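Local atomic coordinates of putative acyl-[acyl-carrier-protein] desaturase DesA2 (Mycobacterium tuberculosis, PDB entry 1ZA0), a protein that probably introduces double bonds into acyl chains carried on acyl carrier protein, using a metal centre inside a helical bundle, for mycobacterial fatty acid biosynthesis. Residues 30-35 with 111-116; 66-71 with 167-172; 151-156 with 212-217; 206-211 with 261-266; 256-261 with 267-272. All blocks are in the same frame, centred on the assembly; numbering follows the deposited sequence.

Contact 1 (30-35 with 111-116); sequences DIWFAH and AIALRE. With EDO (1,2-ethanediol), chain C.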
# COMPACT_ATOMS: atom_id res chain seq x y z
N ASP A 30 -12.21 11.41 -6.12
CA ASP A 30 -11.87 11.86 -7.48
C ASP A 30 -11.46 10.58 -8.26
O ASP A 30 -10.27 10.23 -8.30
CB ASP A 30 -10.71 12.86 -7.40
CG ASP A 30 -10.32 13.42 -8.77
OD1 ASP A 30 -11.09 13.34 -9.76
OD2 ASP A 30 -9.21 13.98 -8.92
N ILE A 31 -12.46 9.93 -8.81
CA ILE A 31 -12.46 8.52 -9.23
C ILE A 31 -11.62 8.38 -10.45
O ILE A 31 -11.69 9.19 -11.30
CB ILE A 31 -13.94 8.02 -9.47
CG1 ILE A 31 -14.73 8.03 -8.16
CG2 ILE A 31 -14.04 6.62 -10.10
CD1 ILE A 31 -14.01 7.49 -6.97
N TRP A 32 -10.76 7.38 -10.47
CA TRP A 32 -9.98 7.01 -11.67
C TRP A 32 -10.22 5.53 -12.01
O TRP A 32 -10.71 4.78 -11.19
CB TRP A 32 -8.50 7.31 -11.45
CG TRP A 32 -7.83 6.54 -10.36
CD1 TRP A 32 -7.88 6.77 -9.01
CD2 TRP A 32 -6.89 5.46 -10.53
NE1 TRP A 32 -7.07 5.89 -8.33
CE2 TRP A 32 -6.45 5.07 -9.23
CE3 TRP A 32 -6.39 4.77 -11.64
CZ2 TRP A 32 -5.56 4.04 -9.03
CZ3 TRP A 32 -5.51 3.76 -11.44
CH2 TRP A 32 -5.11 3.38 -10.13
N PHE A 33 -9.90 5.16 -13.26
CA PHE A 33 -10.06 3.80 -13.77
C PHE A 33 -8.70 3.28 -14.20
O PHE A 33 -7.93 4.01 -14.76
CB PHE A 33 -11.07 3.82 -14.94
CG PHE A 33 -12.39 4.37 -14.55
CD1 PHE A 33 -13.32 3.55 -13.91
CD2 PHE A 33 -12.73 5.71 -14.81
CE1 PHE A 33 -14.56 4.08 -13.51
CE2 PHE A 33 -13.97 6.24 -14.38
CZ PHE A 33 -14.87 5.42 -13.76
N ALA A 34 -8.41 2.04 -13.80
CA ALA A 34 -7.20 1.35 -14.13
C ALA A 34 -6.95 1.42 -15.65
O ALA A 34 -5.82 1.70 -16.08
CB ALA A 34 -7.31 -0.13 -13.62
N HIS A 35 -7.99 1.17 -16.45
CA HIS A 35 -7.84 1.07 -17.90
C HIS A 35 -7.38 2.38 -18.55
O HIS A 35 -6.83 2.38 -19.62
CB HIS A 35 -9.10 0.52 -18.59
CG HIS A 35 -10.27 1.45 -18.55
ND1 HIS A 35 -11.35 1.24 -17.73
CD2 HIS A 35 -10.50 2.61 -19.21
CE1 HIS A 35 -12.21 2.23 -17.90
NE2 HIS A 35 -11.70 3.09 -18.76
N ALA A 111 -4.36 -3.18 -8.01
CA ALA A 111 -3.82 -4.45 -8.53
C ALA A 111 -4.14 -4.58 -10.06
O ALA A 111 -3.27 -4.97 -10.85
CB ALA A 111 -4.37 -5.63 -7.73
N ILE A 112 -5.33 -4.21 -10.49
CA ILE A 112 -5.67 -4.35 -11.91
C ILE A 112 -4.80 -3.42 -12.74
O ILE A 112 -4.28 -3.82 -13.79
CB ILE A 112 -7.15 -4.01 -12.17
CG1 ILE A 112 -8.10 -5.04 -11.48
CG2 ILE A 112 -7.42 -3.98 -13.64
CD1 ILE A 112 -9.56 -4.39 -11.28
N ALA A 113 -4.71 -2.15 -12.30
CA ALA A 113 -3.94 -1.14 -13.04
C ALA A 113 -2.47 -1.62 -13.18
O ALA A 113 -1.91 -1.62 -14.27
CB ALA A 113 -3.95 0.17 -12.34
N LEU A 114 -1.86 -2.06 -12.08
CA LEU A 114 -0.48 -2.49 -12.12
C LEU A 114 -0.27 -3.69 -13.04
O LEU A 114 0.67 -3.73 -13.82
CB LEU A 114 0.06 -2.83 -10.74
CG LEU A 114 0.30 -1.68 -9.75
CD1 LEU A 114 0.30 -2.26 -8.33
CD2 LEU A 114 1.67 -1.00 -9.99
N ARG A 115 -1.11 -4.70 -12.88
CA ARG A 115 -0.99 -5.90 -13.71
C ARG A 115 -1.14 -5.60 -15.19
O ARG A 115 -0.30 -6.04 -15.97
CB ARG A 115 -2.00 -6.95 -13.30
CG ARG A 115 -1.88 -8.29 -14.00
CD ARG A 115 -2.83 -9.37 -13.44
NE ARG A 115 -2.42 -9.81 -12.13
CZ ARG A 115 -1.38 -10.59 -11.90
NH1 ARG A 115 -0.69 -11.12 -12.89
NH2 ARG A 115 -1.06 -10.89 -10.65
N GLU A 116 -2.19 -4.87 -15.53
CA GLU A 116 -2.48 -4.51 -16.92
C GLU A 116 -1.38 -3.65 -17.55
O GLU A 116 -0.96 -3.90 -18.70
CB GLU A 116 -3.85 -3.89 -17.07
CG GLU A 116 -4.92 -4.95 -16.84
CD GLU A 116 -6.37 -4.46 -16.97
OE1 GLU A 116 -6.58 -3.29 -17.31
OE2 GLU A 116 -7.26 -5.30 -16.67
C1 EDO C . -10.15 4.89 -7.08
O1 EDO C . -10.85 5.46 -8.14
C2 EDO C . -10.18 5.81 -5.88
O2 EDO C . -9.61 7.08 -6.15
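Ala34 and Ala113 meet methyl to methyl, CB to CB at 3.6 Å, which lets the turn 34-35 settle directly on helix 95-121; their CA atoms are only 4.2 Å apart. The methyl of Ala34 also reaches the helix backbone, its CB lying 3.5 Å from Ala113 N, and is flanked by the CG2 branch of Ile112 at 3.9 Å. Small side chains suit so close an approach of two backbones. Trp32 adds a flat border: Ala113 CB meets the indole edge-on, near the ring plane, 4.0 Å from Trp32 CZ3. CG of Trp32 stands between the backbone N and the carbonyl carbon (chi1 63°), which swings the six-membered ring toward the helix. The indole also packs on His110, an iron ligand by similarity. A 1,2-ethanediol, probably from the crystallisation liquor, takes a nearly straight bond from Trp32 N to its O1 (3.0 Å, 163°); its O1 hydroxyl donates in return to Trp32 O, and the diol is also hydrogen-bonded to Asp188 OD1. The carbon edge of the indole thus packs on a methyl while its N-H, at NE1, is satisfied by Asp188 OD2, which probably fixes the rotation of the ring beside His110.

Contact 2 (66-71 with 167-172); sequences TDACEI and RNLAAQ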
# COMPACT_ATOMS: atom_id res chain seq x y z
N THR A 66 10.68 -1.63 -11.75
CA THR A 66 9.87 -2.86 -11.94
C THR A 66 9.87 -3.79 -10.72
O THR A 66 8.85 -4.39 -10.42
CB THR A 66 10.33 -3.65 -13.23
OG1 THR A 66 11.72 -3.96 -13.16
CG2 THR A 66 10.20 -2.81 -14.46
N ASP A 67 10.98 -3.89 -9.99
CA ASP A 67 10.98 -4.64 -8.77
C ASP A 67 9.95 -4.05 -7.79
O ASP A 67 9.18 -4.79 -7.17
CB ASP A 67 12.33 -4.60 -8.06
CG ASP A 67 13.44 -5.44 -8.76
OD1 ASP A 67 13.14 -6.21 -9.70
OD2 ASP A 67 14.63 -5.34 -8.38
N ALA A 68 9.98 -2.73 -7.62
CA ALA A 68 9.03 -2.02 -6.73
C ALA A 68 7.57 -2.32 -7.15
O ALA A 68 6.69 -2.57 -6.30
CB ALA A 68 9.30 -0.57 -6.73
N CYS A 69 7.32 -2.31 -8.45
CA CYS A 69 5.98 -2.56 -8.95
C CYS A 69 5.51 -4.03 -8.70
O CYS A 69 4.36 -4.26 -8.46
CB CYS A 69 5.86 -2.25 -10.44
SG CYS A 69 5.91 -0.49 -10.83
N GLU A 70 6.41 -4.98 -8.84
CA GLU A 70 6.12 -6.39 -8.60
C GLU A 70 5.81 -6.64 -7.15
O GLU A 70 4.87 -7.35 -6.85
CB GLU A 70 7.25 -7.30 -9.06
CG GLU A 70 7.46 -7.20 -10.55
CD GLU A 70 8.56 -8.09 -11.07
OE1 GLU A 70 9.76 -7.85 -10.85
OE2 GLU A 70 8.16 -9.05 -11.77
N ILE A 71 6.56 -5.98 -6.26
CA ILE A 71 6.25 -6.07 -4.83
C ILE A 71 4.87 -5.54 -4.54
O ILE A 71 4.10 -6.18 -3.82
CB ILE A 71 7.33 -5.31 -4.00
CG1 ILE A 71 8.66 -6.04 -4.09
CG2 ILE A 71 6.84 -5.12 -2.50
CD1 ILE A 71 9.86 -5.12 -3.73
N ARG A 167 4.61 7.06 -2.88
CA ARG A 167 5.11 8.41 -3.05
C ARG A 167 6.59 8.42 -3.55
O ARG A 167 6.92 9.14 -4.52
CB ARG A 167 4.95 9.24 -1.77
CG ARG A 167 5.45 10.68 -1.99
N ASN A 168 7.45 7.62 -2.89
CA ASN A 168 8.85 7.60 -3.16
C ASN A 168 9.04 7.00 -4.53
O ASN A 168 9.94 7.40 -5.29
CB ASN A 168 9.66 6.81 -2.10
CG ASN A 168 9.67 7.49 -0.72
OD1 ASN A 168 9.24 8.67 -0.58
ND2 ASN A 168 10.20 6.77 0.29
N LEU A 169 8.27 5.99 -4.85
CA LEU A 169 8.37 5.37 -6.16
C LEU A 169 7.93 6.27 -7.29
O LEU A 169 8.65 6.39 -8.27
CB LEU A 169 7.57 4.06 -6.18
CG LEU A 169 7.50 3.32 -7.49
CD1 LEU A 169 8.82 2.80 -8.03
CD2 LEU A 169 6.45 2.18 -7.41
N ALA A 170 6.77 6.89 -7.17
CA ALA A 170 6.25 7.80 -8.19
C ALA A 170 7.34 8.92 -8.50
O ALA A 170 7.63 9.20 -9.64
CB ALA A 170 4.94 8.44 -7.69
N ALA A 171 8.00 9.42 -7.46
CA ALA A 171 8.93 10.50 -7.57
C ALA A 171 10.18 10.07 -8.38
O ALA A 171 10.87 10.93 -8.83
CB ALA A 171 9.32 11.01 -6.22
N GLN A 172 10.47 8.78 -8.47
CA GLN A 172 11.64 8.25 -9.19
C GLN A 172 11.32 7.74 -10.59
O GLN A 172 12.26 7.35 -11.31
CB GLN A 172 12.34 7.14 -8.41
CG GLN A 172 13.01 7.61 -7.11
CD GLN A 172 13.76 6.56 -6.35
OE1 GLN A 172 14.12 5.54 -6.91
NE2 GLN A 172 14.01 6.79 -5.04
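In the four-helix bundle typical of this desaturase family, helices 63-77 and 148-172 come together through Ala68, Cys69 and Leu169, all buried. The helices are held apart by a single large side chain packed against two small ones, with the CA atoms of Ala68 and Leu169 7.4 Å apart. Leu169 has CG anti to its backbone N (chi1 176°), which carries its forked end across to helix 63-77. Both branches use Ala68: CD1 approaches Ala68 CB to 3.6 Å and CD2 stands 4.0 Å from the same carbon, leaving the methyl of Ala68 facing the fork. Alanine suits the spot because its one carbon meets both prongs without lengthening the gap between helices. Around this pair the apolar wall goes on: Leu169 also packs on Ile65 and Leu72 of helix 63-77 and on Ile182 of helix 176-206, while Ala68 meets Val239 of helix 233-241. Glu70 forms a salt bridge with Lys235, and Asp67 OD2 bonds to Asn238. The bound manganese ion lies about 13 Å from the Leu169 side chain, so this is packing in the bundle away from the metal ligands. Cys69 completes the contact with a looser touch, its SG lying 4.4 Å from CD2 of Leu169.

Contact 3 (151-156 with 212-217); sequences TLVYMA and IAAIAA
Val153 reaches across to helix 208-221 with both of its methyls, and both meet Ile215. CG1 lies anti to the backbone N (chi1 167°) and comes down on the start of Ile215, 3.8 Å from CG1 of that residue and equally 3.8 Å from its CA. CG2, beside the backbone N of Val153, lies 4.0 Å from Ile215 CG1 and also rests 4.0 Å from Ala214 CB. A beta-branched valine suits the place because its two methyls diverge right at the backbone, and a valine on a helix has little rotational freedom to lose on packing. The two helices approach to 6.3 Å between the CA atoms of Val153 and Ile215, which the short methyl of Ala214 permits. Here helix 148-172, a member of the metal-binding helical bundle, receives helix 208-221, which follows helix 176-206 almost without a break. The faces of helix 148-172 are divided accordingly: Val153 points toward helix 208-221, whereas Leu152 packs on Leu199 and Cys203 of helix 176-206. Ile215 crosses Val153 at about a right angle. With CG1 beside its own backbone N (chi1 -66°) and the chain extended beyond it (chi2 166°), Ile215 offers Val153 the flank of its CG1 while CD1 carries on past, toward Leu263 and Trp261. CG1 of Val153 also lies 3.9 Å from the backbone oxygen Ala214 O.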
# COMPACT_ATOMS: atom_id res chain seq x y z
N THR A 151 -5.97 -4.54 15.00
CA THR A 151 -6.20 -4.63 13.59
C THR A 151 -6.21 -3.20 13.00
O THR A 151 -5.65 -2.98 11.89
CB THR A 151 -7.55 -5.37 13.29
OG1 THR A 151 -7.43 -6.78 13.62
CG2 THR A 151 -7.87 -5.41 11.83
N LEU A 152 -6.87 -2.26 13.70
CA LEU A 152 -6.97 -0.90 13.19
C LEU A 152 -5.61 -0.25 13.24
O LEU A 152 -5.27 0.50 12.34
CB LEU A 152 -8.04 -0.06 13.92
CG LEU A 152 -9.48 -0.52 13.80
CD1 LEU A 152 -10.44 0.23 14.86
CD2 LEU A 152 -9.99 -0.34 12.38
N VAL A 153 -4.84 -0.54 14.28
CA VAL A 153 -3.51 0.01 14.45
C VAL A 153 -2.58 -0.53 13.31
O VAL A 153 -1.89 0.23 12.70
CB VAL A 153 -2.93 -0.34 15.81
CG1 VAL A 153 -1.42 -0.05 15.88
CG2 VAL A 153 -3.74 0.46 16.94
N TYR A 154 -2.62 -1.85 13.10
CA TYR A 154 -1.87 -2.49 12.04
C TYR A 154 -2.17 -1.83 10.68
O TYR A 154 -1.26 -1.49 9.97
CB TYR A 154 -2.16 -3.99 11.98
CG TYR A 154 -1.51 -4.65 10.79
CD1 TYR A 154 -0.13 -5.00 10.80
CD2 TYR A 154 -2.22 -4.85 9.63
CE1 TYR A 154 0.47 -5.59 9.64
CE2 TYR A 154 -1.62 -5.44 8.51
CZ TYR A 154 -0.30 -5.79 8.53
OH TYR A 154 0.22 -6.36 7.38
N MET A 155 -3.45 -1.68 10.33
CA MET A 155 -3.84 -1.10 9.09
C MET A 155 -3.39 0.36 8.94
O MET A 155 -2.99 0.76 7.83
CB MET A 155 -5.33 -1.19 8.89
CG MET A 155 -5.86 -2.59 8.67
SD MET A 155 -5.06 -3.47 7.31
CE MET A 155 -5.61 -2.36 5.93
N ALA A 156 -3.36 1.12 10.03
CA ALA A 156 -2.91 2.49 9.92
C ALA A 156 -1.44 2.56 9.54
O ALA A 156 -1.04 3.38 8.67
CB ALA A 156 -3.19 3.27 11.27
N ILE A 212 -2.51 2.13 23.00
CA ILE A 212 -1.09 2.37 23.19
C ILE A 212 -0.28 1.07 23.14
O ILE A 212 0.78 1.04 22.48
CB ILE A 212 -0.80 3.23 24.48
CG1 ILE A 212 -1.35 4.65 24.29
CG2 ILE A 212 0.69 3.30 24.79
CD1 ILE A 212 -1.27 5.58 25.50
N ALA A 213 -0.76 0.04 23.81
CA ALA A 213 -0.09 -1.25 23.80
C ALA A 213 -0.05 -1.84 22.41
O ALA A 213 0.93 -2.41 22.04
CB ALA A 213 -0.79 -2.25 24.76
N ALA A 214 -1.14 -1.71 21.67
CA ALA A 214 -1.19 -2.16 20.30
C ALA A 214 -0.17 -1.38 19.44
O ALA A 214 0.54 -1.98 18.66
CB ALA A 214 -2.58 -2.06 19.78
N ILE A 215 -0.04 -0.08 19.65
CA ILE A 215 0.88 0.71 18.86
C ILE A 215 2.30 0.32 19.18
O ILE A 215 3.15 0.18 18.27
CB ILE A 215 0.62 2.24 19.08
CG1 ILE A 215 -0.75 2.63 18.54
CG2 ILE A 215 1.76 3.05 18.45
CD1 ILE A 215 -1.26 4.01 19.00
N ALA A 216 2.58 0.09 20.47
CA ALA A 216 3.91 -0.36 20.88
C ALA A 216 4.30 -1.67 20.24
O ALA A 216 5.40 -1.81 19.71
CB ALA A 216 4.00 -0.47 22.43
N ALA A 217 3.38 -2.62 20.22
CA ALA A 217 3.68 -3.97 19.71
C ALA A 217 3.90 -3.98 18.18
O ALA A 217 4.82 -4.64 17.69
CB ALA A 217 2.57 -4.93 20.10

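Contact 4 (206-211 with 261-266); sequences YTRDET and WGLAGE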
# COMPACT_ATOMS: atom_id res chain seq x y z
N TYR A 206 -11.37 6.33 23.52
CA TYR A 206 -12.26 5.39 24.18
C TYR A 206 -11.55 4.36 25.06
O TYR A 206 -11.99 4.08 26.20
CB TYR A 206 -13.13 4.72 23.12
CG TYR A 206 -14.03 3.58 23.67
CD1 TYR A 206 -14.96 3.81 24.71
CD2 TYR A 206 -13.97 2.30 23.12
CE1 TYR A 206 -15.79 2.77 25.20
CE2 TYR A 206 -14.78 1.27 23.60
CZ TYR A 206 -15.68 1.50 24.63
OH TYR A 206 -16.48 0.45 25.01
N THR A 207 -10.48 3.77 24.55
CA THR A 207 -9.79 2.70 25.22
C THR A 207 -8.27 2.83 25.12
O THR A 207 -7.54 2.05 24.45
CB THR A 207 -10.30 1.29 24.72
OG1 THR A 207 -9.60 0.28 25.45
CG2 THR A 207 -9.89 1.03 23.23
N ARG A 208 -7.77 3.80 25.88
CA ARG A 208 -6.39 4.29 25.72
C ARG A 208 -5.25 3.29 25.86
O ARG A 208 -4.35 3.24 25.00
CB ARG A 208 -6.16 5.48 26.68
CG ARG A 208 -5.04 6.34 26.30
CD ARG A 208 -4.68 7.36 27.33
NE ARG A 208 -3.41 8.02 27.03
CZ ARG A 208 -3.24 8.95 26.11
NH1 ARG A 208 -4.24 9.38 25.40
NH2 ARG A 208 -2.03 9.46 25.90
N ASP A 209 -5.20 2.54 26.96
CA ASP A 209 -3.98 1.81 27.24
C ASP A 209 -3.89 0.60 26.33
O ASP A 209 -2.81 0.11 26.08
CB ASP A 209 -3.90 1.35 28.71
CG ASP A 209 -3.80 2.49 29.69
OD1 ASP A 209 -3.03 3.46 29.47
OD2 ASP A 209 -4.48 2.49 30.74
N GLU A 210 -5.04 0.10 25.92
CA GLU A 210 -5.15 -0.96 24.92
C GLU A 210 -4.52 -0.49 23.59
O GLU A 210 -3.65 -1.17 23.04
CB GLU A 210 -6.65 -1.28 24.69
CG GLU A 210 -6.92 -2.67 24.15
CD GLU A 210 -8.34 -2.83 23.67
OE1 GLU A 210 -8.56 -3.70 22.79
OE2 GLU A 210 -9.24 -2.07 24.14
N THR A 211 -4.95 0.70 23.14
CA THR A 211 -4.49 1.28 21.88
C THR A 211 -2.99 1.57 21.91
O THR A 211 -2.26 1.17 21.02
CB THR A 211 -5.36 2.49 21.53
OG1 THR A 211 -6.75 2.09 21.53
CG2 THR A 211 -5.13 2.95 20.07
N TRP A 261 -0.17 10.93 16.11
CA TRP A 261 -1.19 10.62 17.15
C TRP A 261 -0.99 11.38 18.47
O TRP A 261 -1.72 11.16 19.42
CB TRP A 261 -1.26 9.09 17.47
CG TRP A 261 -2.07 8.30 16.41
CD1 TRP A 261 -3.27 8.64 15.87
CD2 TRP A 261 -1.70 7.07 15.84
NE1 TRP A 261 -3.68 7.70 14.96
CE2 TRP A 261 -2.72 6.70 14.94
CE3 TRP A 261 -0.60 6.22 15.99
CZ2 TRP A 261 -2.64 5.57 14.17
CZ3 TRP A 261 -0.54 5.09 15.29
CH2 TRP A 261 -1.56 4.76 14.36
N GLY A 262 0.06 12.19 18.57
CA GLY A 262 0.27 13.01 19.74
C GLY A 262 0.98 12.21 20.81
O GLY A 262 1.02 12.60 21.98
N LEU A 263 1.56 11.09 20.40
CA LEU A 263 2.12 10.16 21.39
C LEU A 263 3.64 10.18 21.49
O LEU A 263 4.20 9.22 22.00
CB LEU A 263 1.64 8.74 21.10
CG LEU A 263 0.13 8.53 21.19
CD1 LEU A 263 -0.27 7.16 20.67
CD2 LEU A 263 -0.41 8.79 22.62
N ALA A 264 4.29 11.21 20.95
CA ALA A 264 5.75 11.21 20.80
C ALA A 264 6.49 11.07 22.14
O ALA A 264 7.54 10.45 22.18
CB ALA A 264 6.27 12.45 20.02
N GLY A 265 5.92 11.61 23.21
CA GLY A 265 6.53 11.54 24.53
C GLY A 265 5.91 10.51 25.45
O GLY A 265 6.20 10.46 26.63
N GLU A 266 4.99 9.73 24.93
CA GLU A 266 4.46 8.59 25.66
C GLU A 266 5.58 7.65 26.07
O GLU A 266 6.37 7.23 25.22
CB GLU A 266 3.47 7.86 24.76
CG GLU A 266 2.72 6.72 25.39
CD GLU A 266 1.84 7.17 26.56
OE1 GLU A 266 1.27 8.31 26.55
OE2 GLU A 266 1.74 6.34 27.48
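Arg208 and Glu266 both leave the backbone with CG anti to N, but the arginine (chi1 -160°) then runs extended from CG to NE, whereas the glutamate bends at chi2 (62°) to turn its carboxylate back to it. The setting is two helix boundaries. Thr207 occupies the N-cap position of helix 208-221, though its side chain makes no capping bond, and Gly262, with positive phi, makes the Schellman motif that ends helix 247-260, followed by a type I turn from Leu263 to Glu266. The contact thus ties the start of one helix to the loop after the other, away from the metal site. The salt bridge is loose, Arg208 NH2 lying 3.6 Å from Glu266 OE1. OE1 sits at the edge of the guanidinium and near its plane, but the carboxylate itself is turned by 63° from that plane. Leu263, which also packs on Leu204 and Ile215, supplies the apolar part: its CD2 lies 3.7 Å from the same NH2. A long arginine suits this surface position, its reach spanning the gap between helix and loop. The turn that places Glu266 is closed by Glu266 N to Leu263 O, 3.1 Å. Thr207 O is gripped twice, by Thr211 N and by Thr211 OG1 at 3.0 Å, the hydroxyl coming from above the carbonyl plane. Thr207 OG1 donates to Glu210 OE2 at 2.7 Å, meeting its anti lone pair.

Contact 5 (256-261 with 267-272); sequences DRITAW and PSLKQF
Ile258 meets Leu269 and Phe272 where the chain, after the Schellman motif at Gly262 that ends helix 247-260, turns back on that helix. The contact across the two segments is wholly apolar, and one isoleucine carries it. Its branches part company at CB: CG1 stands beside the backbone N (chi1 -73°) and leads CD1 to Phe272, while CG2, anti to that N, serves Leu269. CD1 comes within 3.8 Å of Phe272 CB, and CG2 lies 4.1 Å from Leu269 CD1. Both partners lie obliquely to the isoleucine, and a forked side chain suits a place between two neighbours three residues apart. Leu269 and Phe272 continue beyond Ile258 to Ala216 and Ala219, so segment 267-272 packs on both helix 247-260 and helix 208-221. Backbone bonding is the second kind: a bond from Phe272 N to Leu269 O (3.0 Å) closes the turn between them. At the C-terminal end of helix 247-260, Trp261 N reaches Arg257 O at 3.2 Å, with a second, weak bond to Ile258 O. The third kind is cation-pi and lies within segment 256-261, where Arg257 pairs with Trp261. A salt bridge to Glu193 holds the guanidinium at NH1, while Trp261 NE1 bonds to Ala197 O. Arg257 NE sits 3.4 Å above the indole plane of Trp261, over its centre.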
# COMPACT_ATOMS: atom_id res chain seq x y z
N ASP A 256 7.06 9.11 12.80
CA ASP A 256 6.08 10.10 12.36
C ASP A 256 4.63 9.72 12.68
O ASP A 256 3.83 10.59 12.97
CB ASP A 256 6.17 10.37 10.86
CG ASP A 256 7.56 10.82 10.38
OD1 ASP A 256 8.37 11.35 11.18
OD2 ASP A 256 7.87 10.67 9.16
N ARG A 257 4.27 8.46 12.58
CA ARG A 257 2.89 8.06 12.81
C ARG A 257 2.57 8.19 14.31
O ARG A 257 1.51 8.65 14.70
CB ARG A 257 2.69 6.65 12.30
CG ARG A 257 1.33 6.07 12.47
CD ARG A 257 0.32 6.80 11.71
NE ARG A 257 -0.34 7.81 12.54
CZ ARG A 257 -1.16 8.70 12.08
NH1 ARG A 257 -1.44 8.74 10.77
NH2 ARG A 257 -1.75 9.54 12.91
N ILE A 258 3.50 7.79 15.14
CA ILE A 258 3.33 7.89 16.62
C ILE A 258 3.18 9.35 17.00
O ILE A 258 2.27 9.71 17.74
CB ILE A 258 4.55 7.25 17.31
CG1 ILE A 258 4.46 5.75 17.18
CG2 ILE A 258 4.64 7.66 18.82
CD1 ILE A 258 5.71 5.02 17.49
N THR A 259 4.03 10.19 16.42
CA THR A 259 4.05 11.62 16.63
C THR A 259 2.74 12.25 16.20
O THR A 259 2.18 13.06 16.95
CB THR A 259 5.30 12.25 15.87
OG1 THR A 259 6.53 11.70 16.40
CG2 THR A 259 5.42 13.76 16.05
N ALA A 260 2.23 11.86 15.03
CA ALA A 260 1.01 12.40 14.48
C ALA A 260 -0.22 12.04 15.35
O ALA A 260 -1.22 12.74 15.28
CB ALA A 260 0.81 11.91 13.05
N TRP A 261 -0.17 10.93 16.11
CA TRP A 261 -1.19 10.62 17.15
C TRP A 261 -0.99 11.38 18.47
O TRP A 261 -1.72 11.16 19.42
CB TRP A 261 -1.26 9.09 17.47
CG TRP A 261 -2.07 8.30 16.41
CD1 TRP A 261 -3.27 8.64 15.87
CD2 TRP A 261 -1.70 7.07 15.84
NE1 TRP A 261 -3.68 7.70 14.96
CE2 TRP A 261 -2.72 6.70 14.94
CE3 TRP A 261 -0.60 6.22 15.99
CZ2 TRP A 261 -2.64 5.57 14.17
CZ3 TRP A 261 -0.54 5.09 15.29
CH2 TRP A 261 -1.56 4.76 14.36
N PRO A 267 5.73 7.36 27.38
CA PRO A 267 6.91 6.61 27.86
C PRO A 267 7.23 5.29 27.12
O PRO A 267 8.36 5.10 26.73
CB PRO A 267 6.59 6.35 29.37
CG PRO A 267 5.64 7.44 29.77
CD PRO A 267 4.84 7.76 28.49
N SER A 268 6.26 4.42 26.92
CA SER A 268 6.50 3.11 26.26
C SER A 268 6.71 3.15 24.72
O SER A 268 6.80 2.10 24.06
CB SER A 268 5.34 2.18 26.56
OG SER A 268 4.23 2.49 25.74
N LEU A 269 6.73 4.35 24.14
CA LEU A 269 6.86 4.53 22.69
C LEU A 269 8.01 5.45 22.31
O LEU A 269 8.30 5.58 21.13
CB LEU A 269 5.57 5.12 22.09
CG LEU A 269 4.25 4.37 22.29
CD1 LEU A 269 3.10 5.22 21.78
CD2 LEU A 269 4.28 2.99 21.61
N LYS A 270 8.64 6.13 23.29
CA LYS A 270 9.69 7.13 23.00
C LYS A 270 10.90 6.45 22.35
O LYS A 270 11.68 7.09 21.66
CB LYS A 270 10.08 7.95 24.28
N GLN A 271 11.05 5.16 22.58
CA GLN A 271 12.11 4.35 21.97
C GLN A 271 11.95 4.10 20.46
O GLN A 271 12.92 3.69 19.80
CB GLN A 271 12.18 2.99 22.65
CG GLN A 271 10.93 2.16 22.46
CD GLN A 271 11.07 0.76 22.99
OE1 GLN A 271 12.07 0.10 22.73
NE2 GLN A 271 10.06 0.29 23.72
N PHE A 272 10.74 4.35 19.93
CA PHE A 272 10.47 4.30 18.48
C PHE A 272 10.43 5.66 17.83
O PHE A 272 10.12 5.73 16.66
CB PHE A 272 9.14 3.63 18.23
CG PHE A 272 8.99 2.32 18.91
CD1 PHE A 272 9.72 1.20 18.45
CD2 PHE A 272 8.17 2.18 20.01
CE1 PHE A 272 9.59 -0.04 19.10
CE2 PHE A 272 8.03 0.96 20.66
CZ PHE A 272 8.75 -0.16 20.19

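Overall arrangement
Contacts 3, 4 and 5 form one continuous packing region at one end of the molecule, with centres 9 to 12 Å apart. Contacts 4 and 5 share Trp261, whose CZ2 lies 3.7 Å from CB of Ala156 in contact 3; Ile215 CD1 meets Leu263 CD1 at 3.7 Å, and Ala216 CA meets Leu269 CD2 at 3.5 Å. Contacts 1 and 2 lie apart from this region, 15 Å from each other between centres, and do not touch. Helix 148-172 ties the two ends, serving both contacts 2 and 3, 26 Å apart between centres. Contact 1 comes within about 10 Å of the manganese ion at the Trp32 side chain, whereas contacts 4 and 5 lie away from the metal site.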